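PDB 5HX0: sialidase domain-containing protein from Dyadobacter fermentans, which is of unknown function but adopts a sialidase-like beta-propeller fold, which suggests, without proving, a role in recognising or processing carbohydrates. Local coordinates for residues A[62-67]-A[127-132]; A[68-73]-A[100-105]. One frame throughout, in Å; residues are numbered along the deposited sequence.

Contact 1 (A[62-67]-A[127-132]); sequences SVIKKK and PCLLQL
Ile64 and Leu129 meet at about a right angle in the buried middle of the contact, where CG2 of Ile64 lies 3.8 Å from CB of Leu129 and also rests on CB of Gln131. The tight end is at Ser62. In its modelled conformer described here, one of two, OG is tucked between the backbone N and carbonyl carbon (chi1 65°), donating to Pro127 O at 2.8 Å and accepting from Leu129 N at 2.9 Å. One hydroxyl of strand 56-65 thus joins two backbone groups of segment 127-132, across the gap between two sheets. These are the first strands of consecutive blades of a six-bladed beta-propeller, running nearly parallel, 19° apart, and joined by side chains rather than by backbone ladders; Ser62 and Ile64 pair instead with strand 71-79. The other end is looser and wetter. With CG anti to the backbone N (chi1 179°) and the chain extended beyond it, Gln131 sends NE2 to Lys65 O (2.8 Å), the acceptor close to the amide plane but NE2 well above the carbonyl plane. Its OE1 accepts a hydrogen bond from a water 3.2 Å away, which itself accepts from Lys67 N. Lys66 bends away, its NZ bonded to Gly178 O.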
loop_
_atom_site.group_PDB
_atom_site.type_symbol
_atom_site.label_atom_id
_atom_site.label_comp_id
_atom_site.label_asym_id
_atom_site.label_seq_id
_atom_site.Cartn_x
_atom_site.Cartn_y
_atom_site.Cartn_z
ATOM N N SER A 62 -11.193 9.351 -11.257
ATOM C CA SER A 62 -12.559 9.047 -11.655
ATOM C C SER A 62 -13.450 9.356 -10.462
ATOM O O SER A 62 -12.985 9.438 -9.323
ATOM C CB SER A 62 -12.729 7.596 -12.137
ATOM O OG SER A 62 -12.487 6.676 -11.104
ATOM N N VAL A 63 -14.734 9.558 -10.726
ATOM C CA VAL A 63 -15.613 10.066 -9.672
ATOM C C VAL A 63 -17.047 9.601 -9.898
ATOM O O VAL A 63 -17.526 9.514 -11.037
ATOM C CB VAL A 63 -15.482 11.608 -9.571
ATOM C CG1 VAL A 63 -15.764 12.282 -10.927
ATOM C CG2 VAL A 63 -16.398 12.169 -8.502
ATOM N N ILE A 64 -17.718 9.265 -8.787
ATOM C CA ILE A 64 -19.123 8.851 -8.760
ATOM C C ILE A 64 -19.808 9.665 -7.668
ATOM O O ILE A 64 -19.153 10.295 -6.840
ATOM C CB ILE A 64 -19.271 7.345 -8.477
ATOM C CG1 ILE A 64 -18.608 7.057 -7.121
ATOM C CG2 ILE A 64 -18.586 6.504 -9.596
ATOM C CD1 ILE A 64 -18.979 5.755 -6.498
ATOM N N LYS A 65 -21.138 9.660 -7.675
ATOM C CA LYS A 65 -21.916 10.236 -6.574
ATOM C C LYS A 65 -22.885 9.173 -6.075
ATOM O O LYS A 65 -23.691 8.661 -6.853
ATOM C CB LYS A 65 -22.674 11.505 -7.000
ATOM C CG LYS A 65 -23.462 12.128 -5.842
ATOM C CD LYS A 65 -24.166 13.438 -6.236
ATOM C CE LYS A 65 -25.497 13.205 -6.961
ATOM N NZ LYS A 65 -25.398 12.850 -8.420
ATOM N N LYS A 66 -22.791 8.823 -4.792
ATOM C CA LYS A 66 -23.608 7.737 -4.265
ATOM C C LYS A 66 -25.034 8.208 -4.008
ATOM O O LYS A 66 -25.315 9.406 -3.952
ATOM C CB LYS A 66 -23.014 7.196 -2.966
ATOM C CG LYS A 66 -21.589 6.697 -3.135
ATOM C CD LYS A 66 -21.210 5.742 -1.997
ATOM C CE LYS A 66 -21.130 6.457 -0.691
ATOM N NZ LYS A 66 -20.863 5.498 0.437
ATOM N N LYS A 67 -25.936 7.234 -3.839
ATOM C CA LYS A 67 -27.339 7.553 -3.574
ATOM C C LYS A 67 -27.490 8.410 -2.318
ATOM O O LYS A 67 -28.364 9.282 -2.266
ATOM C CB LYS A 67 -28.141 6.249 -3.450
ATOM C CG LYS A 67 -29.674 6.421 -3.419
ATOM C CD LYS A 67 -30.264 6.630 -4.815
ATOM C CE LYS A 67 -31.812 6.452 -4.805
ATOM N NZ LYS A 67 -32.354 6.628 -6.221
ATOM N N PRO A 127 -7.300 4.474 -11.414
ATOM C CA PRO A 127 -8.525 3.823 -10.917
ATOM C C PRO A 127 -9.733 4.332 -11.685
ATOM O O PRO A 127 -9.965 5.537 -11.771
ATOM C CB PRO A 127 -8.589 4.249 -9.444
ATOM C CG PRO A 127 -7.866 5.642 -9.453
ATOM C CD PRO A 127 -6.784 5.520 -10.502
ATOM N N CYS A 128 -10.519 3.409 -12.225
ATOM C CA CYS A 128 -11.711 3.763 -12.981
ATOM C C CYS A 128 -12.941 3.216 -12.259
ATOM O O CYS A 128 -13.171 2.009 -12.260
ATOM C CB CYS A 128 -11.589 3.212 -14.408
ATOM S SG CYS A 128 -10.374 4.196 -15.318
ATOM N N LEU A 129 -13.721 4.105 -11.655
ATOM C CA LEU A 129 -14.910 3.741 -10.892
ATOM C C LEU A 129 -16.134 3.587 -11.799
ATOM O O LEU A 129 -16.365 4.398 -12.706
ATOM C CB LEU A 129 -15.195 4.812 -9.832
ATOM C CG LEU A 129 -14.129 5.087 -8.763
ATOM C CD1 LEU A 129 -14.550 6.250 -7.826
ATOM C CD2 LEU A 129 -13.880 3.823 -7.942
ATOM N N LEU A 130 -16.928 2.548 -11.541
ATOM C CA LEU A 130 -18.279 2.430 -12.101
ATOM C C LEU A 130 -19.242 2.172 -10.950
ATOM O O LEU A 130 -19.035 1.233 -10.179
ATOM C CB LEU A 130 -18.398 1.284 -13.110
ATOM C CG LEU A 130 -19.837 1.082 -13.653
ATOM C CD1 LEU A 130 -20.283 2.285 -14.524
ATOM C CD2 LEU A 130 -19.953 -0.215 -14.448
ATOM N N GLN A 131 -20.283 2.988 -10.824
ATOM C CA GLN A 131 -21.326 2.729 -9.837
ATOM C C GLN A 131 -22.557 2.178 -10.551
ATOM O O GLN A 131 -23.111 2.853 -11.420
ATOM C CB GLN A 131 -21.697 3.986 -9.057
ATOM C CG GLN A 131 -22.808 3.728 -8.033
ATOM C CD GLN A 131 -23.101 4.943 -7.195
ATOM O OE1 GLN A 131 -22.941 4.912 -5.979
ATOM N NE2 GLN A 131 -23.493 6.035 -7.844
ATOM N N LEU A 132 -22.973 0.958 -10.187
ATOM C CA LEU A 132 -24.188 0.372 -10.742
ATOM C C LEU A 132 -25.432 0.996 -10.113
ATOM O O LEU A 132 -25.389 1.550 -9.013
ATOM C CB LEU A 132 -24.223 -1.146 -10.514
ATOM C CG LEU A 132 -22.994 -1.909 -11.028
ATOM C CD1 LEU A 132 -23.243 -3.422 -11.015
ATOM C CD2 LEU A 132 -22.622 -1.440 -12.432
HETATM O O HOH W 1 -25.346 4.496 -3.852
#

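Contact 2 (A[68-73]-A[100-105]); sequences NGEIVL and SVKSKD
Lys102 NZ is held from several directions: it donates to a water at 2.7 Å, forms a salt bridge with Glu114, and reaches Glu70 OE1 only as a long ion pair of 3.8 Å. The same water donates a hydrogen bond to Glu70 OE1 at 2.8 Å, so the Glu70–Lys102 pairing is largely water-mediated. Below the charges the two extended chains slant across each other, with the carboxylate carbon CD of Glu70 against CD of Lys102 at 3.6 Å. Glu70 gets there with CG anti to its N (chi1 -176°), while its own backbone N is fixed by Asn68 OD1 in an Asx turn just before the strand. Strands 71-79 and 97-103 are the second and third strands of one four-stranded propeller blade, antiparallel neighbours. Ile71 with Ser103 and Leu73 with Val101 are hydrogen-bonded pairs, each closed by two bonds; Ile71 N to Ser103 O measures 2.8 Å and Leu73 N to Val101 O, almost straight at 171°, 2.9 Å. Val72 and Lys102 form the non-hydrogen-bonded pair between them and share a face, opposite the one bearing Ile71, Leu73, Val101 and Ser103. That second face is buried: Trp109 covers Ile71, Val101 and Ser103, and Ile50 of strand 42-51 touches Leu73 and Val101. At the outer end CD1 of Ile71 reaches over to the backbone of Asp105, where Ser103 OG accepts from Asp105 N in an ST turn and is also hydrogen-bonded to Gly106 N. A second water spans Gly69 O and Lys104 O, donating to both where the strands part.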
loop_
_atom_site.group_PDB
_atom_site.type_symbol
_atom_site.label_atom_id
_atom_site.label_comp_id
_atom_site.label_asym_id
_atom_site.label_seq_id
_atom_site.Cartn_x
_atom_site.Cartn_y
_atom_site.Cartn_z
ATOM N N ASN A 68 -26.599 8.235 -1.327
ATOM C CA ASN A 68 -26.680 9.036 -0.108
ATOM C C ASN A 68 -26.080 10.430 -0.249
ATOM O O ASN A 68 -25.975 11.135 0.756
ATOM C CB ASN A 68 -26.011 8.301 1.062
ATOM C CG ASN A 68 -24.500 8.206 0.922
ATOM O OD1 ASN A 68 -23.890 8.745 -0.001
ATOM N ND2 ASN A 68 -23.888 7.519 1.862
ATOM N N GLY A 69 -25.688 10.847 -1.448
ATOM C CA GLY A 69 -25.205 12.193 -1.671
ATOM C C GLY A 69 -23.693 12.346 -1.630
ATOM O O GLY A 69 -23.178 13.394 -2.045
ATOM N N GLU A 70 -22.969 11.337 -1.149
ATOM C CA GLU A 70 -21.522 11.445 -1.032
ATOM C C GLU A 70 -20.873 11.272 -2.398
ATOM O O GLU A 70 -21.108 10.277 -3.087
ATOM C CB GLU A 70 -20.987 10.399 -0.054
ATOM C CG GLU A 70 -19.486 10.523 0.196
ATOM C CD GLU A 70 -19.054 9.611 1.339
ATOM O OE1 GLU A 70 -18.791 8.416 1.087
ATOM O OE2 GLU A 70 -19.013 10.087 2.491
ATOM N N ILE A 71 -20.053 12.245 -2.786
ATOM C CA ILE A 71 -19.247 12.162 -3.991
ATOM C C ILE A 71 -17.925 11.501 -3.629
ATOM O O ILE A 71 -17.239 11.934 -2.695
ATOM C CB ILE A 71 -19.021 13.568 -4.576
ATOM C CG1 ILE A 71 -20.367 14.262 -4.821
ATOM C CG2 ILE A 71 -18.164 13.505 -5.855
ATOM C CD1 ILE A 71 -20.243 15.779 -4.872
ATOM N N VAL A 72 -17.562 10.449 -4.353
ATOM C CA VAL A 72 -16.334 9.703 -4.085
ATOM C C VAL A 72 -15.446 9.831 -5.311
ATOM O O VAL A 72 -15.827 9.389 -6.401
ATOM C CB VAL A 72 -16.617 8.222 -3.788
ATOM C CG1 VAL A 72 -15.283 7.507 -3.429
ATOM C CG2 VAL A 72 -17.635 8.088 -2.676
ATOM N N LEU A 73 -14.256 10.407 -5.146
ATOM C CA LEU A 73 -13.323 10.545 -6.261
ATOM C C LEU A 73 -12.068 9.726 -5.981
ATOM O O LEU A 73 -11.385 9.950 -4.972
ATOM C CB LEU A 73 -12.981 12.019 -6.524
ATOM C CG LEU A 73 -11.980 12.333 -7.656
ATOM C CD1 LEU A 73 -12.219 13.759 -8.189
ATOM C CD2 LEU A 73 -10.524 12.207 -7.222
ATOM N N SER A 100 -8.739 7.809 -2.397
ATOM C CA SER A 100 -9.933 8.604 -2.666
ATOM C C SER A 100 -10.036 9.796 -1.726
ATOM O O SER A 100 -9.533 9.767 -0.598
ATOM C CB SER A 100 -11.224 7.767 -2.522
ATOM O OG SER A 100 -11.376 7.365 -1.172
ATOM N N VAL A 101 -10.734 10.837 -2.199
ATOM C CA VAL A 101 -11.235 11.904 -1.344
ATOM C C VAL A 101 -12.724 12.018 -1.626
ATOM O O VAL A 101 -13.226 11.495 -2.626
ATOM C CB VAL A 101 -10.518 13.268 -1.553
ATOM C CG1 VAL A 101 -9.047 13.198 -1.033
ATOM C CG2 VAL A 101 -10.551 13.675 -3.020
ATOM N N LYS A 102 -13.441 12.680 -0.706
ATOM C CA LYS A 102 -14.907 12.692 -0.714
ATOM C C LYS A 102 -15.440 14.105 -0.503
ATOM O O LYS A 102 -14.767 14.967 0.070
ATOM C CB LYS A 102 -15.477 11.770 0.385
ATOM C CG LYS A 102 -15.085 10.311 0.210
ATOM C CD LYS A 102 -15.508 9.452 1.418
ATOM C CE LYS A 102 -15.366 7.957 1.044
ATOM N NZ LYS A 102 -15.486 6.982 2.173
ATOM N N SER A 103 -16.679 14.322 -0.955
ATOM C CA SER A 103 -17.309 15.639 -0.904
ATOM C C SER A 103 -18.820 15.472 -0.843
ATOM O O SER A 103 -19.372 14.515 -1.386
ATOM C CB SER A 103 -16.934 16.487 -2.137
ATOM O OG SER A 103 -17.591 17.756 -2.121
ATOM N N LYS A 104 -19.484 16.406 -0.168
ATOM C CA LYS A 104 -20.935 16.496 -0.245
ATOM C C LYS A 104 -21.409 17.427 -1.347
ATOM O O LYS A 104 -22.579 17.368 -1.725
ATOM C CB LYS A 104 -21.523 16.988 1.076
ATOM C CG LYS A 104 -21.341 16.022 2.223
ATOM C CD LYS A 104 -21.646 16.682 3.558
ATOM C CE LYS A 104 -21.092 15.866 4.728
ATOM N NZ LYS A 104 -19.600 15.922 4.805
ATOM N N ASP A 105 -20.556 18.300 -1.853
ATOM C CA ASP A 105 -21.037 19.325 -2.763
ATOM C C ASP A 105 -20.208 19.518 -4.021
ATOM O O ASP A 105 -20.631 20.292 -4.887
ATOM C CB ASP A 105 -21.136 20.677 -2.041
ATOM C CG ASP A 105 -19.845 21.063 -1.337
ATOM O OD1 ASP A 105 -18.751 20.547 -1.670
ATOM O OD2 ASP A 105 -19.930 21.895 -0.424
HETATM O O HOH W 2 -24.324 15.549 -3.214
HETATM O O HOH W 3 -17.671 7.652 3.570
#

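Overall arrangement
Contacts 1 and 2 lie about 10 Å apart, centre to centre, and share one blade of the propeller, the sheet 56-65, 71-79, 97-103, 114-117. Contact 2 is nested within the chain loop closed by contact 1: the chain runs from 62-67 straight into 68-73, then through 100-105 to 127-132. The hairpin couples them, with a probable hydrogen bond from Val72 N to Ile64 O and Val63 packed on Ile71. Contact 2 joins strands within the blade, about 18 Å from the chain centre, whereas contact 1 is nearer, at about 12 Å. Strand 56-65 thus pairs with 71-79 through backbone bonds and meets 123-131 of the next blade through side chains.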